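Local coordinates for protein carboxylesterase SOBER1 (Arabidopsis thaliana, PDB 6AVX) that acts as a carboxylesterase on short acyl chains, hydrolyses phosphatidylcholine as a phospholipase A2, and suppresses the plant hypersensitive response to the bacterial effector AvrBsT, at residues S31-A36 with Y203-I208; S140-F145 with K178-T183; V165-G170 with C184-Y189. The protein carries 1 engineered substitution. One frame throughout, in Å; residues are numbered along the deposited sequence.

Interaction 1: S31-A36 with Y203-I208; sequences SELSNA and YIESWI
The side chain of E205 and the backbone N of L33 grip one polar atom, S30 OG. It is hydrogen-bonded to E205 OE2 and to L33 N, which gives the buried carboxylate a polar partner and fastens the loop before edge strand 37-39 to helix 198-212, the last helix of the alpha/beta hydrolase fold. The chain of E205 is extended, with CG anti to the backbone N (chi1 177°). This carries its carboxylate out from the helix. On the way it runs antiparallel alongside L33. L33 CD1 lies 3.7 Å from E205 CG. L33 CG sits 4.2 Å from E205 OE2, so the polar end of the glutamate has an apolar neighbour. F28 touches both L33 and E205.

The other methyl of L33 serves the next turn of the helix. CD2 of L33 lies 3.9 Å from I208 CG2, and the two side chains meet at about a right angle. I208 CG2 is also 4.2 Å from L33 CD1, so one methyl of the helix faces both branches of the leucine. L33 is held in place by two overlapping type I turns, S31-S34 and L33-A36. In the first turn S31 O takes two donors, S34 N at 3.1 Å and S34 OG at 2.8 Å.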
loop_
_atom_site.group_PDB
_atom_site.type_symbol
_atom_site.label_atom_id
_atom_site.label_comp_id
_atom_site.label_asym_id
_atom_site.label_seq_id
_atom_site.Cartn_x
_atom_site.Cartn_y
_atom_site.Cartn_z
ATOM N N SER A 31 19.062 -4.614 -13.163
ATOM C CA SER A 31 18.762 -5.592 -14.204
ATOM C C SER A 31 17.579 -6.466 -13.816
ATOM O O SER A 31 16.727 -6.785 -14.651
ATOM C CB SER A 31 19.984 -6.459 -14.483
ATOM O OG SER A 31 21.057 -5.684 -14.968
ATOM N N GLU A 32 17.501 -6.853 -12.542
ATOM C CA GLU A 32 16.492 -7.802 -12.094
ATOM C C GLU A 32 15.084 -7.257 -12.238
ATOM O O GLU A 32 14.147 -8.026 -12.465
ATOM C CB GLU A 32 16.746 -8.187 -10.635
ATOM C CG GLU A 32 17.972 -9.061 -10.418
ATOM C CD GLU A 32 19.276 -8.293 -10.283
ATOM O OE1 GLU A 32 19.327 -7.052 -10.462
ATOM O OE2 GLU A 32 20.290 -8.956 -9.966
ATOM N N LEU A 33 14.893 -5.959 -12.072
ATOM C CA LEU A 33 13.567 -5.385 -12.210
ATOM C C LEU A 33 13.335 -4.759 -13.575
ATOM O O LEU A 33 12.264 -4.199 -13.820
ATOM C CB LEU A 33 13.309 -4.387 -11.080
ATOM C CG LEU A 33 13.297 -4.989 -9.657
ATOM C CD1 LEU A 33 12.459 -4.109 -8.766
ATOM C CD2 LEU A 33 12.780 -6.422 -9.608
ATOM N N SER A 34 14.293 -4.890 -14.498
ATOM C CA SER A 34 14.202 -4.152 -15.756
ATOM C C SER A 34 13.011 -4.588 -16.601
ATOM O O SER A 34 12.478 -3.784 -17.371
ATOM C CB SER A 34 15.502 -4.284 -16.547
ATOM O OG SER A 34 15.746 -5.623 -16.955
ATOM N N ASN A 35 12.603 -5.841 -16.504
ATOM C CA ASN A 35 11.507 -6.352 -17.308
ATOM C C ASN A 35 10.167 -6.261 -16.593
ATOM O O ASN A 35 9.157 -6.709 -17.138
ATOM C CB ASN A 35 11.784 -7.796 -17.730
ATOM C CG ASN A 35 11.676 -8.773 -16.580
ATOM O OD1 ASN A 35 11.711 -8.384 -15.419
ATOM N ND2 ASN A 35 11.554 -10.058 -16.899
ATOM N N ALA A 36 10.120 -5.649 -15.415
ATOM C CA ALA A 36 8.875 -5.609 -14.663
ATOM C C ALA A 36 7.819 -4.831 -15.425
ATOM O O ALA A 36 8.108 -3.823 -16.084
ATOM C CB ALA A 36 9.103 -4.967 -13.298
ATOM N N TYR A 203 15.611 0.456 -1.202
ATOM C CA TYR A 203 15.411 -0.629 -0.251
ATOM C C TYR A 203 14.219 -1.492 -0.639
ATOM O O TYR A 203 14.276 -2.730 -0.546
ATOM C CB TYR A 203 15.206 -0.048 1.139
ATOM C CG TYR A 203 15.334 -1.056 2.246
ATOM C CD1 TYR A 203 16.585 -1.402 2.736
ATOM C CD2 TYR A 203 14.222 -1.663 2.818
ATOM C CE1 TYR A 203 16.730 -2.317 3.756
ATOM C CE2 TYR A 203 14.358 -2.582 3.845
ATOM C CZ TYR A 203 15.617 -2.908 4.300
ATOM O OH TYR A 203 15.772 -3.817 5.318
ATOM N N ILE A 204 13.130 -0.869 -1.101
ATOM C CA ILE A 204 12.013 -1.639 -1.633
ATOM C C ILE A 204 12.469 -2.487 -2.811
ATOM O O ILE A 204 12.097 -3.665 -2.926
ATOM C CB ILE A 204 10.845 -0.702 -1.997
ATOM C CG1 ILE A 204 10.265 -0.063 -0.730
ATOM C CG2 ILE A 204 9.766 -1.463 -2.778
ATOM C CD1 ILE A 204 9.477 1.185 -0.989
ATOM N N GLU A 205 13.252 -1.905 -3.724
ATOM C CA GLU A 205 13.757 -2.674 -4.862
ATOM C C GLU A 205 14.541 -3.887 -4.392
ATOM O O GLU A 205 14.361 -4.990 -4.912
ATOM C CB GLU A 205 14.636 -1.795 -5.747
ATOM C CG GLU A 205 15.267 -2.560 -6.922
ATOM C CD GLU A 205 16.077 -1.677 -7.833
ATOM O OE1 GLU A 205 16.757 -0.779 -7.299
ATOM O OE2 GLU A 205 15.997 -1.855 -9.057
ATOM N N SER A 206 15.416 -3.701 -3.411
ATOM C CA SER A 206 16.201 -4.820 -2.897
ATOM C C SER A 206 15.303 -5.890 -2.286
ATOM O O SER A 206 15.578 -7.088 -2.418
ATOM C CB SER A 206 17.208 -4.321 -1.868
ATOM O OG SER A 206 18.172 -3.483 -2.474
ATOM N N TRP A 207 14.249 -5.473 -1.576
ATOM C CA TRP A 207 13.292 -6.412 -0.993
ATOM C C TRP A 207 12.540 -7.184 -2.072
ATOM O O TRP A 207 12.381 -8.401 -1.964
ATOM C CB TRP A 207 12.358 -5.621 -0.081
ATOM C CG TRP A 207 11.111 -6.294 0.413
ATOM C CD1 TRP A 207 10.975 -7.116 1.493
ATOM C CD2 TRP A 207 9.796 -6.119 -0.129
ATOM N NE1 TRP A 207 9.644 -7.468 1.644
ATOM C CE2 TRP A 207 8.907 -6.868 0.661
ATOM C CE3 TRP A 207 9.291 -5.390 -1.199
ATOM C CZ2 TRP A 207 7.532 -6.912 0.402
ATOM C CZ3 TRP A 207 7.932 -5.437 -1.454
ATOM C CH2 TRP A 207 7.074 -6.186 -0.655
ATOM N N ILE A 208 12.101 -6.513 -3.136
ATOM C CA ILE A 208 11.478 -7.229 -4.246
ATOM C C ILE A 208 12.446 -8.246 -4.833
ATOM O O ILE A 208 12.078 -9.398 -5.093
ATOM C CB ILE A 208 10.965 -6.248 -5.315
ATOM C CG1 ILE A 208 9.826 -5.407 -4.743
ATOM C CG2 ILE A 208 10.476 -7.011 -6.530
ATOM C CD1 ILE A 208 9.328 -4.305 -5.678
#

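Interaction 2: S140-F145 with K178-T183; sequences SIISQF and KEAGVT
I142 and F145 both meet A180 at the end of helix 173-180, and I142 also reaches E179. I142 spreads its two branches over these neighbouring residues of the helix. Its CG1 is anti to the carbonyl carbon (chi1 -70°), and the branch runs on to CD1 beside E179. That methyl lies over the flat side of the carboxylate, 3.7 Å from E179 CD and almost equally far from both carboxylate oxygens. It also rests against the aliphatic part of the same chain, with I142 CD1 3.8 Å from E179 CG. E179 is extended, so CG and the carboxylate follow one another along the methyl. The other branch turns to the next residue: I142 CG2 is 3.8 Å from A180 CA and 4.0 Å from A180 CB.

F145 presents an edge rather than a face to the helix. A180 CB lies near the plane of the ring, 3.7 Å from F145 CE2 and 3.9 Å from F145 CD2. One face of the same ring is taken by its own segment, since I142 CA stands 3.9 Å above the plane, over the ring centre. F176, one turn earlier on the helix, touches both I142 and F145. L119 and L120 of helix 109-120 also pack on F145.

The short side chain of A180 lets the 3-10 segment come close, and the CA atoms of I142 and A180 are 5.8 Å apart. G181, with a positive phi of 75°, closes the last turn in a Schellman motif, from which the chain enters strand 184-189 in the beta-alpha-beta crossover from strand 154-159 of this alpha/beta hydrolase.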
loop_
_atom_site.group_PDB
_atom_site.type_symbol
_atom_site.label_atom_id
_atom_site.label_comp_id
_atom_site.label_asym_id
_atom_site.label_seq_id
_atom_site.Cartn_x
_atom_site.Cartn_y
_atom_site.Cartn_z
ATOM N N SER A 140 -11.929 -6.103 13.475
ATOM C CA SER A 140 -13.120 -6.855 13.065
ATOM C C SER A 140 -12.944 -7.510 11.701
ATOM O O SER A 140 -13.596 -8.527 11.429
ATOM C CB SER A 140 -14.360 -5.957 13.037
ATOM O OG SER A 140 -14.255 -4.969 12.044
ATOM N N ILE A 141 -12.063 -6.982 10.849
ATOM C CA ILE A 141 -11.883 -7.531 9.512
ATOM C C ILE A 141 -10.951 -8.736 9.484
ATOM O O ILE A 141 -10.920 -9.456 8.481
ATOM C CB ILE A 141 -11.341 -6.437 8.569
ATOM C CG1 ILE A 141 -11.433 -6.846 7.102
ATOM C CG2 ILE A 141 -9.891 -6.136 8.847
ATOM C CD1 ILE A 141 -12.802 -6.940 6.599
ATOM N N ILE A 142 -10.150 -8.951 10.531
ATOM C CA ILE A 142 -9.084 -9.944 10.466
ATOM C C ILE A 142 -9.637 -11.329 10.165
ATOM O O ILE A 142 -9.002 -12.120 9.460
ATOM C CB ILE A 142 -8.248 -9.918 11.759
ATOM C CG1 ILE A 142 -7.415 -8.626 11.815
ATOM C CG2 ILE A 142 -7.356 -11.154 11.856
ATOM C CD1 ILE A 142 -6.669 -8.399 13.116
ATOM N N SER A 143 -10.820 -11.650 10.696
ATOM C CA SER A 143 -11.433 -12.946 10.453
ATOM C C SER A 143 -11.696 -13.195 8.976
ATOM O O SER A 143 -11.959 -14.346 8.599
ATOM C CB SER A 143 -12.735 -13.033 11.240
ATOM O OG SER A 143 -13.616 -11.989 10.899
ATOM N N GLN A 144 -11.659 -12.162 8.139
ATOM C CA GLN A 144 -11.954 -12.295 6.728
ATOM C C GLN A 144 -10.705 -12.351 5.855
ATOM O O GLN A 144 -10.833 -12.489 4.633
ATOM C CB GLN A 144 -12.873 -11.155 6.279
ATOM C CG GLN A 144 -14.116 -10.989 7.158
ATOM C CD GLN A 144 -14.827 -12.300 7.454
ATOM O OE1 GLN A 144 -14.953 -12.681 8.623
ATOM N NE2 GLN A 144 -15.306 -12.980 6.422
ATOM N N PHE A 145 -9.517 -12.250 6.429
ATOM C CA PHE A 145 -8.313 -12.343 5.626
ATOM C C PHE A 145 -8.158 -13.779 5.145
ATOM O O PHE A 145 -8.125 -14.695 5.975
ATOM C CB PHE A 145 -7.088 -11.965 6.429
ATOM C CG PHE A 145 -7.028 -10.523 6.870
ATOM C CD1 PHE A 145 -7.854 -9.557 6.349
ATOM C CD2 PHE A 145 -6.102 -10.146 7.825
ATOM C CE1 PHE A 145 -7.746 -8.233 6.768
ATOM C CE2 PHE A 145 -5.990 -8.842 8.241
ATOM C CZ PHE A 145 -6.811 -7.884 7.716
ATOM N N LYS A 178 0.550 -8.859 13.616
ATOM C CA LYS A 178 0.813 -10.031 14.441
ATOM C C LYS A 178 -0.487 -10.741 14.801
ATOM O O LYS A 178 -0.588 -11.967 14.679
ATOM C CB LYS A 178 1.584 -9.610 15.696
ATOM C CG LYS A 178 2.207 -10.773 16.473
ATOM C CD LYS A 178 3.437 -11.341 15.778
ATOM C CE LYS A 178 4.590 -10.341 15.734
ATOM N NZ LYS A 178 5.810 -10.913 15.103
ATOM N N GLU A 179 -1.499 -9.990 15.231
ATOM C CA GLU A 179 -2.806 -10.590 15.495
ATOM C C GLU A 179 -3.316 -11.322 14.259
ATOM O O GLU A 179 -3.901 -12.408 14.359
ATOM C CB GLU A 179 -3.810 -9.519 15.944
ATOM C CG GLU A 179 -5.215 -10.082 16.233
ATOM C CD GLU A 179 -6.246 -9.044 16.702
ATOM O OE1 GLU A 179 -7.436 -9.415 16.862
ATOM O OE2 GLU A 179 -5.893 -7.863 16.909
ATOM N N ALA A 180 -3.081 -10.748 13.084
ATOM C CA ALA A 180 -3.575 -11.293 11.835
ATOM C C ALA A 180 -2.741 -12.456 11.312
ATOM O O ALA A 180 -3.137 -13.074 10.317
ATOM C CB ALA A 180 -3.639 -10.180 10.784
ATOM N N GLY A 181 -1.602 -12.764 11.926
ATOM C CA GLY A 181 -0.744 -13.828 11.440
ATOM C C GLY A 181 0.061 -13.491 10.206
ATOM O O GLY A 181 0.430 -14.388 9.444
ATOM N N VAL A 182 0.364 -12.212 9.999
ATOM C CA VAL A 182 1.053 -11.717 8.814
ATOM C C VAL A 182 2.457 -11.311 9.222
ATOM O O VAL A 182 2.648 -10.764 10.311
ATOM C CB VAL A 182 0.290 -10.496 8.263
ATOM C CG1 VAL A 182 1.058 -9.807 7.162
ATOM C CG2 VAL A 182 -1.078 -10.885 7.772
ATOM N N THR A 183 3.426 -11.554 8.347
ATOM C CA THR A 183 4.812 -11.190 8.603
ATOM C C THR A 183 5.111 -9.831 7.987
ATOM O O THR A 183 4.894 -9.623 6.788
ATOM C CB THR A 183 5.731 -12.253 8.005
ATOM O OG1 THR A 183 5.418 -13.524 8.593
ATOM C CG2 THR A 183 7.190 -11.933 8.270
#

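Interaction 3: V165-G170 with C184-Y189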
loop_
_atom_site.group_PDB
_atom_site.type_symbol
_atom_site.label_atom_id
_atom_site.label_comp_id
_atom_site.label_asym_id
_atom_site.label_seq_id
_atom_site.Cartn_x
_atom_site.Cartn_y
_atom_site.Cartn_z
ATOM N N VAL A 165 0.876 11.502 8.526
ATOM C CA VAL A 165 0.509 10.170 8.979
ATOM C C VAL A 165 1.564 9.850 10.022
ATOM O O VAL A 165 2.718 9.567 9.692
ATOM C CB VAL A 165 0.506 9.144 7.845
ATOM C CG1 VAL A 165 0.178 7.760 8.402
ATOM C CG2 VAL A 165 -0.497 9.543 6.774
ATOM N N LEU A 166 1.199 10.004 11.295
ATOM C CA LEU A 166 2.188 9.935 12.352
ATOM C C LEU A 166 2.901 8.597 12.344
ATOM O O LEU A 166 2.316 7.555 12.055
ATOM C CB LEU A 166 1.550 10.127 13.728
ATOM C CG LEU A 166 0.851 11.444 14.023
ATOM C CD1 LEU A 166 0.964 11.682 15.510
ATOM C CD2 LEU A 166 1.412 12.617 13.291
ATOM N N PHE A 167 4.178 8.637 12.689
ATOM C CA PHE A 167 4.976 7.420 12.771
ATOM C C PHE A 167 4.293 6.373 13.649
ATOM O O PHE A 167 4.322 5.173 13.339
ATOM C CB PHE A 167 6.365 7.793 13.299
ATOM C CG PHE A 167 7.355 6.657 13.326
ATOM C CD1 PHE A 167 7.919 6.168 12.160
ATOM C CD2 PHE A 167 7.763 6.106 14.535
ATOM C CE1 PHE A 167 8.848 5.150 12.187
ATOM C CE2 PHE A 167 8.692 5.076 14.567
ATOM C CZ PHE A 167 9.236 4.602 13.390
ATOM N N GLU A 168 3.634 6.807 14.727
ATOM C CA GLU A 168 2.940 5.862 15.601
ATOM C C GLU A 168 1.821 5.115 14.877
ATOM O O GLU A 168 1.501 3.975 15.240
ATOM C CB GLU A 168 2.369 6.574 16.830
ATOM C CG GLU A 168 1.316 7.629 16.507
ATOM C CD GLU A 168 0.427 7.955 17.698
ATOM O OE1 GLU A 168 -0.802 8.104 17.507
ATOM O OE2 GLU A 168 0.957 8.047 18.825
ATOM N N ALA A 169 1.194 5.732 13.876
ATOM C CA ALA A 169 0.192 5.022 13.092
ATOM C C ALA A 169 0.817 3.903 12.281
ATOM O O ALA A 169 0.175 2.871 12.050
ATOM C CB ALA A 169 -0.545 5.983 12.167
ATOM N N GLY A 170 2.061 4.084 11.837
ATOM C CA GLY A 170 2.761 3.012 11.159
ATOM C C GLY A 170 3.187 1.927 12.125
ATOM O O GLY A 170 3.000 0.737 11.862
ATOM N N CYS A 184 5.619 -8.912 8.798
ATOM C CA CYS A 184 5.904 -7.556 8.353
ATOM C C CYS A 184 7.307 -7.157 8.772
ATOM O O CYS A 184 7.680 -7.316 9.940
ATOM C CB CYS A 184 4.885 -6.599 8.962
ATOM S SG CYS A 184 5.116 -4.882 8.548
ATOM N N GLU A 185 8.077 -6.650 7.823
ATOM C CA GLU A 185 9.312 -5.945 8.126
ATOM C C GLU A 185 8.991 -4.463 8.187
ATOM O O GLU A 185 8.406 -3.912 7.249
ATOM C CB GLU A 185 10.385 -6.157 7.060
ATOM C CG GLU A 185 11.662 -5.369 7.430
ATOM C CD GLU A 185 12.743 -5.325 6.368
ATOM O OE1 GLU A 185 12.697 -6.087 5.384
ATOM O OE2 GLU A 185 13.661 -4.493 6.549
ATOM N N PHE A 186 9.372 -3.809 9.271
ATOM C CA PHE A 186 9.149 -2.382 9.428
ATOM C C PHE A 186 10.493 -1.683 9.280
ATOM O O PHE A 186 11.470 -2.042 9.961
ATOM C CB PHE A 186 8.541 -2.109 10.797
ATOM C CG PHE A 186 8.114 -0.693 11.001
ATOM C CD1 PHE A 186 6.840 -0.273 10.678
ATOM C CD2 PHE A 186 9.002 0.233 11.535
ATOM C CE1 PHE A 186 6.453 1.055 10.889
ATOM C CE2 PHE A 186 8.622 1.545 11.740
ATOM C CZ PHE A 186 7.340 1.953 11.414
ATOM N N LYS A 187 10.562 -0.719 8.375
ATOM C CA LYS A 187 11.783 0.018 8.079
ATOM C C LYS A 187 11.536 1.486 8.402
ATOM O O LYS A 187 10.788 2.168 7.688
ATOM C CB LYS A 187 12.166 -0.164 6.610
ATOM C CG LYS A 187 13.517 0.397 6.232
ATOM C CD LYS A 187 14.638 -0.336 6.943
ATOM C CE LYS A 187 15.997 0.156 6.482
ATOM N NZ LYS A 187 17.006 0.023 7.565
ATOM N N ALA A 188 12.148 1.969 9.486
ATOM C CA ALA A 188 12.031 3.365 9.876
ATOM C C ALA A 188 13.077 4.183 9.141
ATOM O O ALA A 188 14.208 3.730 8.927
ATOM C CB ALA A 188 12.252 3.533 11.381
ATOM N N TYR A 189 12.698 5.400 8.769
ATOM C CA TYR A 189 13.591 6.347 8.107
ATOM C C TYR A 189 13.755 7.559 9.015
ATOM O O TYR A 189 12.881 8.442 9.037
ATOM C CB TYR A 189 13.058 6.721 6.719
ATOM C CG TYR A 189 13.316 5.568 5.787
ATOM C CD1 TYR A 189 14.513 5.490 5.105
ATOM C CD2 TYR A 189 12.414 4.522 5.656
ATOM C CE1 TYR A 189 14.811 4.424 4.303
ATOM C CE2 TYR A 189 12.704 3.438 4.842
ATOM C CZ TYR A 189 13.909 3.401 4.170
ATOM O OH TYR A 189 14.260 2.350 3.360
#
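F186 sends its CB from strand 184-189 toward the short helix at F167-G170. With chi1 at -173° the ring points away from its own backbone N and across to the helix. Along one side of the ring, F186 CD1 passes 4.1 Å from G170 O. The next atom, CE1 of F186, comes closer and lies 3.6 Å from G170 C. Glycine has no side chain here, so the ring can rest against the helix backbone itself. At the tip, F186 CZ is 3.6 Å from F167 CE1. On the second side F186 CE2 makes the closest approach of the contact, 3.5 Å to F167 CZ.

The two rings are oblique, with planes at 71° and centroids 5.5 Å apart. F167 CE1 lies in the plane of the F186 ring, at its edge. In this alpha/beta hydrolase fold the contact joins the last strand of the parallel sheet to the segment that follows D162, probably the acid of the catalytic triad. The side chains of F167 and D162 come within about 5 Å at their nearest atoms, and V165 N is hydrogen-bonded to D162 OD1.

W156 and H158 of the neighbouring strand 154-159 also pack on F186, the W156 ring at about 20° to it. Two residues beyond F186 on its own strand, A188 CB meets the edge of the F167 ring, 3.8 Å from F167 CZ.

Overall arrangement
From the N terminus, the chain first reaches 31-36, in the loop before edge strand 37-39. Its partner 203-208 comes only on helix 198-212, so interaction 1 closes a loop of 166 residues that encloses the other two contacts. Interaction 2 closes a loop of 32 residues and ties the connection between strands 127-131 and 154-159 to the end of helix 173-180. Interaction 3 closes a short one of 13 and joins helix 167-171 to the opposite edge strand, 184-189. These two cross: 165-170 falls between the partners of interaction 2, and 184-189 directly follows 178-183. Interactions 1 and 3 touch through Y203 OH and E185 OE2, probably hydrogen-bonded at 2.5 Å. Interactions 1 and 2 do not touch.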